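Local coordinates for peptidase (Yersinia bercovieri, PDB 5NYW), which is of unknown function, but as an ancestral proteasome beta-subunit of the Ntn-hydrolase clan probably acts as a peptidase within a 14-subunit assembly, at residues Thr29-His34 / Pro192-Ile197; Leu33-Gln38 / Phe203-Gln208; Thr72-Val77 / Ala84-Glu89; Asp109-Leu114 / Ile130-Asn135. All coordinates share one frame; numbering follows the deposited sequence.

Contact 1: Thr29-His34 / Pro192-Ile197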
loop_
_atom_site.group_PDB
_atom_site.type_symbol
_atom_site.label_atom_id
_atom_site.label_comp_id
_atom_site.label_asym_id
_atom_site.label_seq_id
_atom_site.Cartn_x
_atom_site.Cartn_y
_atom_site.Cartn_z
ATOM N N THR L 29 -24.055 32.680 23.628
ATOM C CA THR L 29 -23.450 33.823 22.964
ATOM C C THR L 29 -21.941 33.668 22.985
ATOM O O THR L 29 -21.369 33.557 24.049
ATOM C CB THR L 29 -23.791 35.153 23.663
ATOM O OG1 THR L 29 -25.207 35.323 23.750
ATOM C CG2 THR L 29 -23.124 36.340 22.950
ATOM N N PHE L 30 -21.310 33.693 21.817
ATOM C CA PHE L 30 -19.853 33.643 21.675
ATOM C C PHE L 30 -19.434 34.663 20.625
ATOM O O PHE L 30 -20.144 34.867 19.640
ATOM C CB PHE L 30 -19.410 32.234 21.275
ATOM C CG PHE L 30 -19.389 31.252 22.408
ATOM C CD1 PHE L 30 -18.396 31.315 23.379
ATOM C CD2 PHE L 30 -20.403 30.321 22.545
ATOM C CE1 PHE L 30 -18.371 30.419 24.424
ATOM C CE2 PHE L 30 -20.399 29.424 23.599
ATOM C CZ PHE L 30 -19.382 29.472 24.539
ATOM N N ARG L 31 -18.316 35.343 20.849
ATOM C CA ARG L 31 -17.864 36.341 19.883
ATOM C C ARG L 31 -17.277 35.681 18.613
ATOM O O ARG L 31 -16.487 34.736 18.698
ATOM C CB ARG L 31 -16.883 37.295 20.558
ATOM C CG ARG L 31 -16.411 38.446 19.709
ATOM C CD ARG L 31 -15.842 39.519 20.602
ATOM N NE ARG L 31 -14.820 38.955 21.468
ATOM C CZ ARG L 31 -13.531 38.912 21.164
ATOM N NH1 ARG L 31 -13.111 39.402 20.003
ATOM N NH2 ARG L 31 -12.665 38.369 22.015
ATOM N N LYS L 32 -17.679 36.197 17.446
ATOM C CA LYS L 32 -17.330 35.636 16.134
ATOM C C LYS L 32 -16.559 36.649 15.282
ATOM O O LYS L 32 -16.534 36.592 14.045
ATOM C CB LYS L 32 -18.600 35.171 15.397
ATOM C CG LYS L 32 -19.386 34.063 16.117
ATOM C CD LYS L 32 -20.676 33.714 15.397
ATOM C CE LYS L 32 -21.475 32.652 16.154
ATOM N NZ LYS L 32 -20.769 31.344 16.323
ATOM N N LEU L 33 -15.966 37.611 15.969
ATOM C CA LEU L 33 -15.118 38.603 15.331
ATOM C C LEU L 33 -13.924 38.879 16.255
ATOM O O LEU L 33 -14.087 39.433 17.346
ATOM C CB LEU L 33 -15.904 39.874 15.026
ATOM C CG LEU L 33 -15.267 40.929 14.119
ATOM C CD1 LEU L 33 -16.381 41.742 13.495
ATOM C CD2 LEU L 33 -14.292 41.851 14.870
ATOM N N HIS L 34 -12.727 38.495 15.821
ATOM C CA HIS L 34 -11.542 38.650 16.659
ATOM C C HIS L 34 -10.518 39.524 15.960
ATOM O O HIS L 34 -10.478 39.564 14.730
ATOM C CB HIS L 34 -10.977 37.275 17.010
ATOM C CG HIS L 34 -11.873 36.479 17.912
ATOM N ND1 HIS L 34 -11.778 36.531 19.287
ATOM C CD2 HIS L 34 -12.911 35.662 17.639
ATOM C CE1 HIS L 34 -12.699 35.749 19.819
ATOM N NE2 HIS L 34 -13.411 35.215 18.843
ATOM N N PRO L 192 -26.319 39.559 20.540
ATOM C CA PRO L 192 -25.715 40.809 20.077
ATOM C C PRO L 192 -24.884 40.628 18.808
ATOM O O PRO L 192 -24.442 39.518 18.483
ATOM C CB PRO L 192 -24.805 41.199 21.234
ATOM C CG PRO L 192 -24.462 39.895 21.891
ATOM C CD PRO L 192 -25.720 39.094 21.803
ATOM N N LEU L 193 -24.595 41.743 18.155
ATOM C CA LEU L 193 -23.766 41.751 16.960
ATOM C C LEU L 193 -22.384 42.268 17.302
ATOM O O LEU L 193 -22.200 42.976 18.293
ATOM C CB LEU L 193 -24.386 42.633 15.877
ATOM C CG LEU L 193 -25.778 42.341 15.325
ATOM C CD1 LEU L 193 -26.079 43.321 14.189
ATOM C CD2 LEU L 193 -25.962 40.875 14.877
ATOM N N ASP L 194 -21.400 41.888 16.506
ATOM C CA ASP L 194 -20.086 42.518 16.598
ATOM C C ASP L 194 -19.757 43.016 15.212
ATOM O O ASP L 194 -19.810 42.257 14.244
ATOM C CB ASP L 194 -19.038 41.542 17.133
ATOM C CG ASP L 194 -19.253 41.205 18.618
ATOM O OD1 ASP L 194 -19.310 42.125 19.477
ATOM O OD2 ASP L 194 -19.404 40.005 18.920
ATOM N N VAL L 195 -19.522 44.320 15.112
ATOM C CA VAL L 195 -19.264 44.979 13.843
ATOM C C VAL L 195 -17.999 45.846 13.880
ATOM O O VAL L 195 -17.496 46.209 14.944
ATOM C CB VAL L 195 -20.466 45.867 13.431
ATOM C CG1 VAL L 195 -21.770 45.076 13.433
ATOM C CG2 VAL L 195 -20.579 47.068 14.347
ATOM N N MET L 196 -17.473 46.159 12.705
ATOM C CA MET L 196 -16.331 47.048 12.607
ATOM C C MET L 196 -16.189 47.698 11.238
ATOM O O MET L 196 -16.433 47.069 10.216
ATOM C CB MET L 196 -15.047 46.308 12.943
ATOM C CG MET L 196 -13.830 47.144 12.665
ATOM S SD MET L 196 -12.351 46.364 13.230
ATOM C CE MET L 196 -11.130 47.298 12.308
ATOM N N ILE L 197 -15.811 48.966 11.228
ATOM C CA ILE L 197 -15.416 49.628 10.000
ATOM C C ILE L 197 -13.905 49.871 10.029
ATOM O O ILE L 197 -13.387 50.451 10.985
ATOM C CB ILE L 197 -16.122 50.962 9.823
ATOM C CG1 ILE L 197 -17.629 50.763 9.736
ATOM C CG2 ILE L 197 -15.542 51.690 8.618
ATOM C CD1 ILE L 197 -18.403 52.067 9.632
#
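T29 and P192 reach toward each other tip to tip, with T29 CG2 3.9 Å from P192 CG; the proline follows a cis peptide bond and offers a rigid apolar ring to the threonine methyl. Further along, L33 CB stands 4.1 Å from D194 CB. With CG anti to the backbone N (chi1 -168°), L33 swings CD1 along the opposite backbone, 3.5 Å from D194 O. Leucine suits this place between two sheets: 29-34 leaves the six-stranded sheet through T29 and enters the five-stranded one at L33, while 193-197 stays in the first. This face-to-face layering is that of the Ntn-hydrolase sandwich. K32 instead turns its end away from 192-197, where NZ bonds T1 OG1 and T20 OG1, consistent with the lysine-threonine pairing of proteasomal active sites.

R31 meets the D194 carboxylate with its aliphatic carbons and not its charge: R31 CG lies 3.5 Å from D194 OD2, whereas R31 NE is 5.3 Å from it. The side chains cross at about a right angle, guanidinium and carboxylate planes 83° apart. The guanidinium itself turns back, R31 NH1 giving a 2.8 Å bond to L33 O, and D194 OD1 has its salt bridge with R210 instead.

Contact 2: Leu33-Gln38 / Phe203-Gln208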
loop_
_atom_site.group_PDB
_atom_site.type_symbol
_atom_site.label_atom_id
_atom_site.label_comp_id
_atom_site.label_asym_id
_atom_site.label_seq_id
_atom_site.Cartn_x
_atom_site.Cartn_y
_atom_site.Cartn_z
ATOM N N LEU L 33 -15.966 37.611 15.969
ATOM C CA LEU L 33 -15.118 38.603 15.331
ATOM C C LEU L 33 -13.924 38.879 16.255
ATOM O O LEU L 33 -14.087 39.433 17.346
ATOM C CB LEU L 33 -15.904 39.874 15.026
ATOM C CG LEU L 33 -15.267 40.929 14.119
ATOM C CD1 LEU L 33 -16.381 41.742 13.495
ATOM C CD2 LEU L 33 -14.292 41.851 14.870
ATOM N N HIS L 34 -12.727 38.495 15.821
ATOM C CA HIS L 34 -11.542 38.650 16.659
ATOM C C HIS L 34 -10.518 39.524 15.960
ATOM O O HIS L 34 -10.478 39.564 14.730
ATOM C CB HIS L 34 -10.977 37.275 17.010
ATOM C CG HIS L 34 -11.873 36.479 17.912
ATOM N ND1 HIS L 34 -11.778 36.531 19.287
ATOM C CD2 HIS L 34 -12.911 35.662 17.639
ATOM C CE1 HIS L 34 -12.699 35.749 19.819
ATOM N NE2 HIS L 34 -13.411 35.215 18.843
ATOM N N LEU L 35 -9.708 40.244 16.736
ATOM C CA LEU L 35 -8.824 41.268 16.160
ATOM C C LEU L 35 -7.346 40.989 16.358
ATOM O O LEU L 35 -6.923 40.591 17.438
ATOM C CB LEU L 35 -9.129 42.638 16.764
ATOM C CG LEU L 35 -10.358 43.418 16.306
ATOM C CD1 LEU L 35 -10.511 44.643 17.186
ATOM C CD2 LEU L 35 -10.250 43.812 14.847
ATOM N N PHE L 36 -6.551 41.236 15.323
ATOM C CA PHE L 36 -5.103 41.176 15.489
ATOM C C PHE L 36 -4.484 42.488 15.035
ATOM O O PHE L 36 -4.445 42.796 13.833
ATOM C CB PHE L 36 -4.498 39.981 14.734
ATOM C CG PHE L 36 -5.013 38.655 15.212
ATOM C CD1 PHE L 36 -6.235 38.172 14.781
ATOM C CD2 PHE L 36 -4.303 37.924 16.144
ATOM C CE1 PHE L 36 -6.719 36.957 15.230
ATOM C CE2 PHE L 36 -4.773 36.715 16.610
ATOM C CZ PHE L 36 -5.991 36.225 16.153
ATOM N N GLN L 37 -4.039 43.271 16.018
ATOM C CA GLN L 37 -3.651 44.643 15.759
ATOM C C GLN L 37 -2.255 45.035 16.269
ATOM O O GLN L 37 -1.914 44.787 17.423
ATOM C CB GLN L 37 -4.668 45.602 16.362
ATOM C CG GLN L 37 -4.258 47.036 16.098
ATOM C CD GLN L 37 -5.193 48.048 16.665
ATOM O OE1 GLN L 37 -5.981 47.754 17.567
ATOM N NE2 GLN L 37 -5.143 49.258 16.117
ATOM N N GLN L 38 -1.473 45.673 15.401
ATOM C CA GLN L 38 -0.259 46.361 15.822
ATOM C C GLN L 38 -0.347 47.784 15.302
ATOM O O GLN L 38 -0.152 48.017 14.104
ATOM C CB GLN L 38 0.999 45.691 15.302
ATOM C CG GLN L 38 2.275 46.256 15.908
ATOM C CD GLN L 38 3.446 45.299 15.790
ATOM O OE1 GLN L 38 3.277 44.142 15.407
ATOM N NE2 GLN L 38 4.646 45.775 16.131
ATOM N N PHE L 203 -5.071 51.695 9.822
ATOM C CA PHE L 203 -4.537 50.731 10.787
ATOM C C PHE L 203 -5.145 50.958 12.151
ATOM O O PHE L 203 -4.466 50.918 13.184
ATOM C CB PHE L 203 -3.010 50.761 10.824
ATOM C CG PHE L 203 -2.393 50.407 9.508
ATOM C CD1 PHE L 203 -2.413 49.090 9.065
ATOM C CD2 PHE L 203 -1.825 51.379 8.699
ATOM C CE1 PHE L 203 -1.857 48.750 7.848
ATOM C CE2 PHE L 203 -1.283 51.043 7.478
ATOM C CZ PHE L 203 -1.306 49.730 7.051
ATOM N N SER L 204 -6.450 51.203 12.125
ATOM C CA SER L 204 -7.188 51.491 13.334
ATOM C C SER L 204 -8.281 50.466 13.608
ATOM O O SER L 204 -8.921 49.956 12.689
ATOM C CB SER L 204 -7.804 52.885 13.236
ATOM O OG SER L 204 -8.798 53.063 14.222
ATOM N N THR L 205 -8.454 50.147 14.886
ATOM C CA THR L 205 -9.560 49.323 15.359
ATOM C C THR L 205 -10.490 50.185 16.216
ATOM O O THR L 205 -11.195 49.688 17.100
ATOM C CB THR L 205 -9.080 48.112 16.153
ATOM O OG1 THR L 205 -8.242 48.553 17.229
ATOM C CG2 THR L 205 -8.287 47.178 15.246
ATOM N N GLU L 206 -10.443 51.489 15.969
ATOM C CA GLU L 206 -11.207 52.444 16.746
ATOM C C GLU L 206 -12.696 52.255 16.474
ATOM O O GLU L 206 -13.527 52.394 17.369
ATOM C CB GLU L 206 -10.770 53.878 16.407
ATOM C CG GLU L 206 -11.454 54.959 17.228
ATOM C CD GLU L 206 -11.073 54.911 18.703
ATOM O OE1 GLU L 206 -10.025 54.307 19.047
ATOM O OE2 GLU L 206 -11.844 55.458 19.522
ATOM N N GLN L 207 -13.029 51.928 15.229
ATOM C CA GLN L 207 -14.415 51.723 14.852
ATOM C C GLN L 207 -14.845 50.258 14.973
ATOM O O GLN L 207 -15.314 49.662 14.004
ATOM C CB GLN L 207 -14.666 52.233 13.434
ATOM C CG GLN L 207 -14.477 53.725 13.282
ATOM C CD GLN L 207 -14.846 54.238 11.900
ATOM O OE1 GLN L 207 -16.022 54.350 11.546
ATOM N NE2 GLN L 207 -13.829 54.565 11.111
ATOM N N GLN L 208 -14.678 49.688 16.166
ATOM C CA GLN L 208 -15.239 48.379 16.486
ATOM C C GLN L 208 -16.397 48.543 17.460
ATOM O O GLN L 208 -16.258 49.240 18.460
ATOM C CB GLN L 208 -14.217 47.467 17.113
ATOM C CG GLN L 208 -14.753 46.071 17.237
ATOM C CD GLN L 208 -13.990 45.243 18.232
ATOM O OE1 GLN L 208 -12.978 45.683 18.782
ATOM N NE2 GLN L 208 -14.471 44.029 18.477
#
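Strand 33-38 runs past the irregular loop 203-208 with the two backbones closest at Q37 and T205, whose CA atoms are 7.5 Å apart, a spacing bridged by side chains. Q37 does most of the bridging. Its fully extended chain, with CG opposite the backbone N (chi1 180°), carries the amide straight across to the loop, where both of its ends are used. Q37 OE1 accepts from T205 OG1, at a modelled 2.4 Å that is too short to be taken literally; NE2 gives a weak bond, 3.4 Å long and bent to 136°, to F203 O. A glutamine is long enough to span the distance and can accept at one end while donating at the other.

While the T205 hydroxyl goes to Q37, T205 CG2 packs on the same amide (Q37 CD 3.5 Å) and on L35 CD1 (3.9 Å). L35 CD1 also comes tightly against Q208 OE1, 3.1 Å, the two side chains approaching from opposite directions, and L33 CD2 comes within 4.2 Å of Q208 NE2. In the loop, S204 OG accepts from E206 N at 2.9 Å, an ST turn that spans T205.

The loop between strands 193-199 and 208-211 thus packs on strand 33-38 of the other sheet. With only weak help from F203 O, the rotation of the Q37 amide probably depends mainly on T205, beside the apolar packing of L35.

Contact 3: Thr72-Val77 / Ala84-Glu89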
loop_
_atom_site.group_PDB
_atom_site.type_symbol
_atom_site.label_atom_id
_atom_site.label_comp_id
_atom_site.label_asym_id
_atom_site.label_seq_id
_atom_site.Cartn_x
_atom_site.Cartn_y
_atom_site.Cartn_z
ATOM N N THR L 72 6.707 31.480 12.958
ATOM C CA THR L 72 5.912 32.266 12.030
ATOM C C THR L 72 4.497 32.463 12.619
ATOM O O THR L 72 3.838 31.498 13.010
ATOM C CB THR L 72 5.888 31.619 10.626
ATOM O OG1 THR L 72 4.901 32.268 9.811
ATOM C CG2 THR L 72 5.603 30.115 10.715
ATOM N N ASN L 73 4.044 33.714 12.695
ATOM C CA ASN L 73 2.733 34.010 13.270
ATOM C C ASN L 73 2.099 35.200 12.576
ATOM O O ASN L 73 2.729 35.834 11.734
ATOM C CB ASN L 73 2.831 34.274 14.782
ATOM C CG ASN L 73 3.687 35.485 15.121
ATOM O OD1 ASN L 73 3.489 36.572 14.579
ATOM N ND2 ASN L 73 4.646 35.299 16.020
ATOM N N LEU L 74 0.872 35.533 12.964
ATOM C CA LEU L 74 0.113 36.582 12.280
ATOM C C LEU L 74 0.721 37.973 12.461
ATOM O O LEU L 74 0.332 38.909 11.773
ATOM C CB LEU L 74 -1.342 36.576 12.769
ATOM C CG LEU L 74 -2.211 35.425 12.243
ATOM C CD1 LEU L 74 -3.620 35.456 12.815
ATOM C CD2 LEU L 74 -2.290 35.505 10.721
ATOM N N MET L 75 1.692 38.105 13.358
ATOM C CA MET L 75 2.334 39.397 13.578
ATOM C C MET L 75 3.581 39.598 12.722
ATOM O O MET L 75 4.035 40.731 12.541
ATOM C CB MET L 75 2.666 39.570 15.054
ATOM C CG MET L 75 1.399 39.535 15.876
ATOM S SD MET L 75 0.195 40.785 15.380
ATOM C CE MET L 75 0.921 42.254 16.084
ATOM N N ASN L 76 4.160 38.499 12.241
ATOM C CA ASN L 76 5.358 38.585 11.407
ATOM C C ASN L 76 5.204 38.080 9.953
ATOM O O ASN L 76 6.194 38.008 9.232
ATOM C CB ASN L 76 6.525 37.863 12.091
ATOM C CG ASN L 76 6.256 36.388 12.329
ATOM O OD1 ASN L 76 5.604 35.714 11.524
ATOM N ND2 ASN L 76 6.770 35.873 13.451
ATOM N N VAL L 77 3.996 37.710 9.524
ATOM C CA VAL L 77 3.793 37.393 8.106
ATOM C C VAL L 77 3.899 38.716 7.335
ATOM O O VAL L 77 3.451 39.768 7.812
ATOM C CB VAL L 77 2.424 36.703 7.789
ATOM C CG1 VAL L 77 2.392 35.283 8.350
ATOM C CG2 VAL L 77 1.247 37.509 8.320
ATOM N N ALA L 84 -3.162 34.242 5.186
ATOM C CA ALA L 84 -4.143 33.250 4.726
ATOM C C ALA L 84 -3.599 31.828 4.684
ATOM O O ALA L 84 -4.298 30.904 5.094
ATOM C CB ALA L 84 -4.687 33.637 3.343
ATOM N N THR L 85 -2.375 31.637 4.177
ATOM C CA THR L 85 -1.784 30.294 4.183
ATOM C C THR L 85 -1.632 29.835 5.642
ATOM O O THR L 85 -1.798 28.657 5.950
ATOM C CB THR L 85 -0.413 30.195 3.452
ATOM O OG1 THR L 85 0.591 30.951 4.136
ATOM C CG2 THR L 85 -0.530 30.647 2.020
ATOM N N LEU L 86 -1.291 30.774 6.523
ATOM C CA LEU L 86 -1.106 30.470 7.934
ATOM C C LEU L 86 -2.405 29.990 8.587
ATOM O O LEU L 86 -2.417 29.025 9.353
ATOM C CB LEU L 86 -0.567 31.699 8.667
ATOM C CG LEU L 86 -0.296 31.478 10.157
ATOM C CD1 LEU L 86 0.795 30.429 10.325
ATOM C CD2 LEU L 86 0.080 32.769 10.873
ATOM N N LEU L 87 -3.504 30.662 8.287
ATOM C CA LEU L 87 -4.808 30.235 8.792
ATOM C C LEU L 87 -5.167 28.841 8.262
ATOM O O LEU L 87 -5.683 27.997 8.988
ATOM C CB LEU L 87 -5.890 31.243 8.407
ATOM C CG LEU L 87 -6.317 32.113 9.580
ATOM C CD1 LEU L 87 -5.158 33.009 9.986
ATOM C CD2 LEU L 87 -7.492 32.937 9.178
ATOM N N GLY L 88 -4.909 28.622 6.979
ATOM C CA GLY L 88 -5.190 27.344 6.366
ATOM C C GLY L 88 -4.454 26.213 7.057
ATOM O O GLY L 88 -5.031 25.141 7.271
ATOM N N GLU L 89 -3.188 26.456 7.407
ATOM C CA GLU L 89 -2.370 25.480 8.120
ATOM C C GLU L 89 -2.926 25.235 9.514
ATOM O O GLU L 89 -2.960 24.092 9.982
ATOM C CB GLU L 89 -0.901 25.944 8.204
ATOM C CG GLU L 89 -0.196 25.963 6.857
ATOM C CD GLU L 89 1.151 26.652 6.892
ATOM O OE1 GLU L 89 1.545 27.124 7.978
ATOM O OE2 GLU L 89 1.795 26.756 5.819
#
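The peptide plane between N73 and L74 meets L86 of helix 80-98 face on: L86 CD2 sits over one face, 3.6 Å from N73 C and equally close to L74 N. At the edge of the N73 side-chain amide, OD1 receives M75 N in the carbonyl plane at 2.7 Å, which makes an Asx turn. The N76 amide answers from the other end of the bend, OD1 taking N73 N at 2.8 Å in a nearly straight bond (172°), the donor tilted out of its carbonyl plane. Asparagine suits both places because its short amide can mimic a backbone carbonyl and hold a tight bend.

L86 holds its CG opposite the backbone N (chi1 -178°), which directs the isobutyl group off the helix into the bend. There L74 CD2 touches L86 CD2 at 3.6 Å as the side chains cross obliquely, and L74 CD2 lies 3.9 Å from L87 CD1, crossing that leucine at about a right angle. V77 CG1 adds a looser touch on L86 CD2, at 4.2 Å.

R42 NH1 bonds both L74 O and V77 O. With so many of its polar atoms tied up by its own amides and this arginine, the bend can present a mainly apolar surface to the helix.

Contact 4: Asp109-Leu114 / Ile130-Asn135. Unlike the reference sequence in segment 109-114: C112 (reference Gly).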
loop_
_atom_site.group_PDB
_atom_site.type_symbol
_atom_site.label_atom_id
_atom_site.label_comp_id
_atom_site.label_asym_id
_atom_site.label_seq_id
_atom_site.Cartn_x
_atom_site.Cartn_y
_atom_site.Cartn_z
ATOM N N ASP L 109 -17.912 16.922 10.942
ATOM C CA ASP L 109 -18.415 17.272 12.258
ATOM C C ASP L 109 -17.559 18.385 12.830
ATOM O O ASP L 109 -18.027 19.186 13.623
ATOM C CB ASP L 109 -18.358 16.055 13.189
ATOM C CG ASP L 109 -19.196 14.883 12.692
ATOM O OD1 ASP L 109 -18.619 14.028 11.976
ATOM O OD2 ASP L 109 -20.403 14.797 13.019
ATOM N N PHE L 110 -16.282 18.393 12.456
ATOM C CA PHE L 110 -15.327 19.361 12.980
ATOM C C PHE L 110 -15.024 20.505 12.020
ATOM O O PHE L 110 -14.043 21.219 12.195
ATOM C CB PHE L 110 -14.040 18.640 13.355
ATOM C CG PHE L 110 -14.261 17.470 14.257
ATOM C CD1 PHE L 110 -14.307 17.638 15.638
ATOM C CD2 PHE L 110 -14.435 16.195 13.728
ATOM C CE1 PHE L 110 -14.526 16.554 16.483
ATOM C CE2 PHE L 110 -14.646 15.107 14.556
ATOM C CZ PHE L 110 -14.706 15.288 15.939
ATOM N N ASN L 111 -15.839 20.658 10.984
ATOM C CA ASN L 111 -15.567 21.662 9.953
ATOM C C ASN L 111 -15.900 23.107 10.324
ATOM O O ASN L 111 -16.832 23.390 11.095
ATOM C CB ASN L 111 -16.267 21.274 8.652
ATOM C CG ASN L 111 -15.526 20.169 7.909
ATOM O OD1 ASN L 111 -14.485 19.682 8.369
ATOM N ND2 ASN L 111 -16.053 19.769 6.762
ATOM N N CYS L 112 -15.103 24.012 9.767
ATOM C CA CYS L 112 -15.271 25.449 9.931
ATOM C C CYS L 112 -15.006 26.245 8.655
ATOM O O CYS L 112 -14.320 25.793 7.738
ATOM C CB CYS L 112 -14.325 25.935 11.034
ATOM S SG CYS L 112 -12.527 25.745 10.583
ATOM N N ASN L 113 -15.571 27.444 8.603
ATOM C CA ASN L 113 -15.234 28.412 7.577
ATOM C C ASN L 113 -14.808 29.671 8.302
ATOM O O ASN L 113 -15.331 29.975 9.387
ATOM C CB ASN L 113 -16.414 28.693 6.629
ATOM C CG ASN L 113 -16.569 27.637 5.547
ATOM O OD1 ASN L 113 -16.095 27.817 4.428
ATOM N ND2 ASN L 113 -17.241 26.537 5.872
ATOM N N LEU L 114 -13.827 30.365 7.734
ATOM C CA LEU L 114 -13.330 31.602 8.309
ATOM C C LEU L 114 -13.278 32.713 7.282
ATOM O O LEU L 114 -13.121 32.449 6.088
ATOM C CB LEU L 114 -11.937 31.401 8.911
ATOM C CG LEU L 114 -11.811 30.298 9.954
ATOM C CD1 LEU L 114 -10.386 30.189 10.380
ATOM C CD2 LEU L 114 -12.659 30.654 11.129
ATOM N N ILE L 130 -11.467 31.344 3.989
ATOM C CA ILE L 130 -10.752 30.079 4.226
ATOM C C ILE L 130 -11.747 28.926 4.396
ATOM O O ILE L 130 -12.648 28.999 5.223
ATOM C CB ILE L 130 -9.823 30.131 5.493
ATOM C CG1 ILE L 130 -8.754 31.229 5.382
ATOM C CG2 ILE L 130 -9.079 28.811 5.697
ATOM C CD1 ILE L 130 -9.174 32.576 5.899
ATOM N N TYR L 131 -11.541 27.851 3.637
ATOM C CA TYR L 131 -12.417 26.681 3.613
ATOM C C TYR L 131 -11.951 25.628 4.623
ATOM O O TYR L 131 -10.828 25.730 5.127
ATOM C CB TYR L 131 -12.422 26.057 2.216
ATOM C CG TYR L 131 -12.974 26.894 1.087
ATOM C CD1 TYR L 131 -14.341 27.131 0.965
ATOM C CD2 TYR L 131 -12.127 27.412 0.115
ATOM C CE1 TYR L 131 -14.833 27.881 -0.074
ATOM C CE2 TYR L 131 -12.614 28.152 -0.921
ATOM C CZ TYR L 131 -13.963 28.385 -1.014
ATOM O OH TYR L 131 -14.442 29.119 -2.065
ATOM N N PRO L 132 -12.803 24.616 4.932
ATOM C CA PRO L 132 -12.352 23.551 5.858
ATOM C C PRO L 132 -11.080 22.786 5.429
ATOM O O PRO L 132 -10.324 22.364 6.303
ATOM C CB PRO L 132 -13.540 22.575 5.885
ATOM C CG PRO L 132 -14.730 23.392 5.501
ATOM C CD PRO L 132 -14.225 24.464 4.560
ATOM N N GLN L 133 -10.822 22.635 4.129
ATOM C CA GLN L 133 -9.638 21.883 3.676
ATOM C C GLN L 133 -8.373 22.710 3.841
ATOM O O GLN L 133 -7.278 22.212 3.652
ATOM C CB GLN L 133 -9.778 21.420 2.218
ATOM C CG GLN L 133 -10.930 20.448 1.941
ATOM C CD GLN L 133 -12.299 21.139 1.932
ATOM O OE1 GLN L 133 -12.384 22.360 1.792
ATOM N NE2 GLN L 133 -13.370 20.358 2.069
ATOM N N GLY L 134 -8.538 23.987 4.168
ATOM C CA GLY L 134 -7.413 24.867 4.421
ATOM C C GLY L 134 -6.976 25.722 3.245
ATOM O O GLY L 134 -6.140 26.611 3.406
ATOM N N ASN L 135 -7.536 25.475 2.064
ATOM C CA ASN L 135 -7.271 26.352 0.932
ATOM C C ASN L 135 -8.233 27.528 1.042
ATOM O O ASN L 135 -9.036 27.586 1.978
ATOM C CB ASN L 135 -7.419 25.609 -0.396
ATOM C CG ASN L 135 -8.820 25.079 -0.610
ATOM O OD1 ASN L 135 -9.590 24.951 0.342
ATOM N ND2 ASN L 135 -9.147 24.732 -1.853
#
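N113 leans obliquely over P132. Its CB lies 4.0 Å from I130 O, the carbonyl that its CA also approaches in a CA-H...O contact. CG is next, 4.1 Å from P132 CD. At the tip, ND2 is 3.9 Å from P132 CD, while OD1 lies 3.8 Å from that same carbon and accepts a hydrogen bond from H129 NE2. Asparagine serves well here, its amide set against the CD-CG side of the ring while its oxygen is bonded.

Further back, N111 crosses P132 at about a right angle, its CG 3.7 Å from P132 CB, and C112 O lies 3.3 Å from P132 CG. P132 is the second residue of a type I turn from Y131 to G134, where its phi of -58° fits a proline; G134, with phi 97°, calls for glycine.

L114 and I130 form an antiparallel hydrogen-bonded pair, L114 N to I130 O being nearly straight (171°), which joins strands 112-120 and 126-130 in the five-stranded sheet. Both residues are buried, L114 CB 4.2 Å from I130 CB, and their aliphatic chains suit a face covered by helices: L114 reaches V91 of helix 80-98 and T55 of helix 52-65, I130 reaches L87 of the former.

How the contacts relate
Contacts 1 and 2 are neighbours, their centres 12 Å apart. They share L33 and H34, and both join the run 29-38 to the part of the chain around strands 193-199 and 208-211, so together they join the two sheets. I197 N, probably bonded to Q207 O, links them directly. Contacts 3 and 4 involve the intervening chain, one after the other, 15 Å apart between centres; L87 of helix 80-98 touches I130 and L114, tying that helix to the five-stranded sheet. Contact 2 meets contact 3 where M75 packs on Q38. Three of the four layers of the Ntn-hydrolase fold are thus linked in succession; V195 and I197 also face helix 168-185 of the fourth.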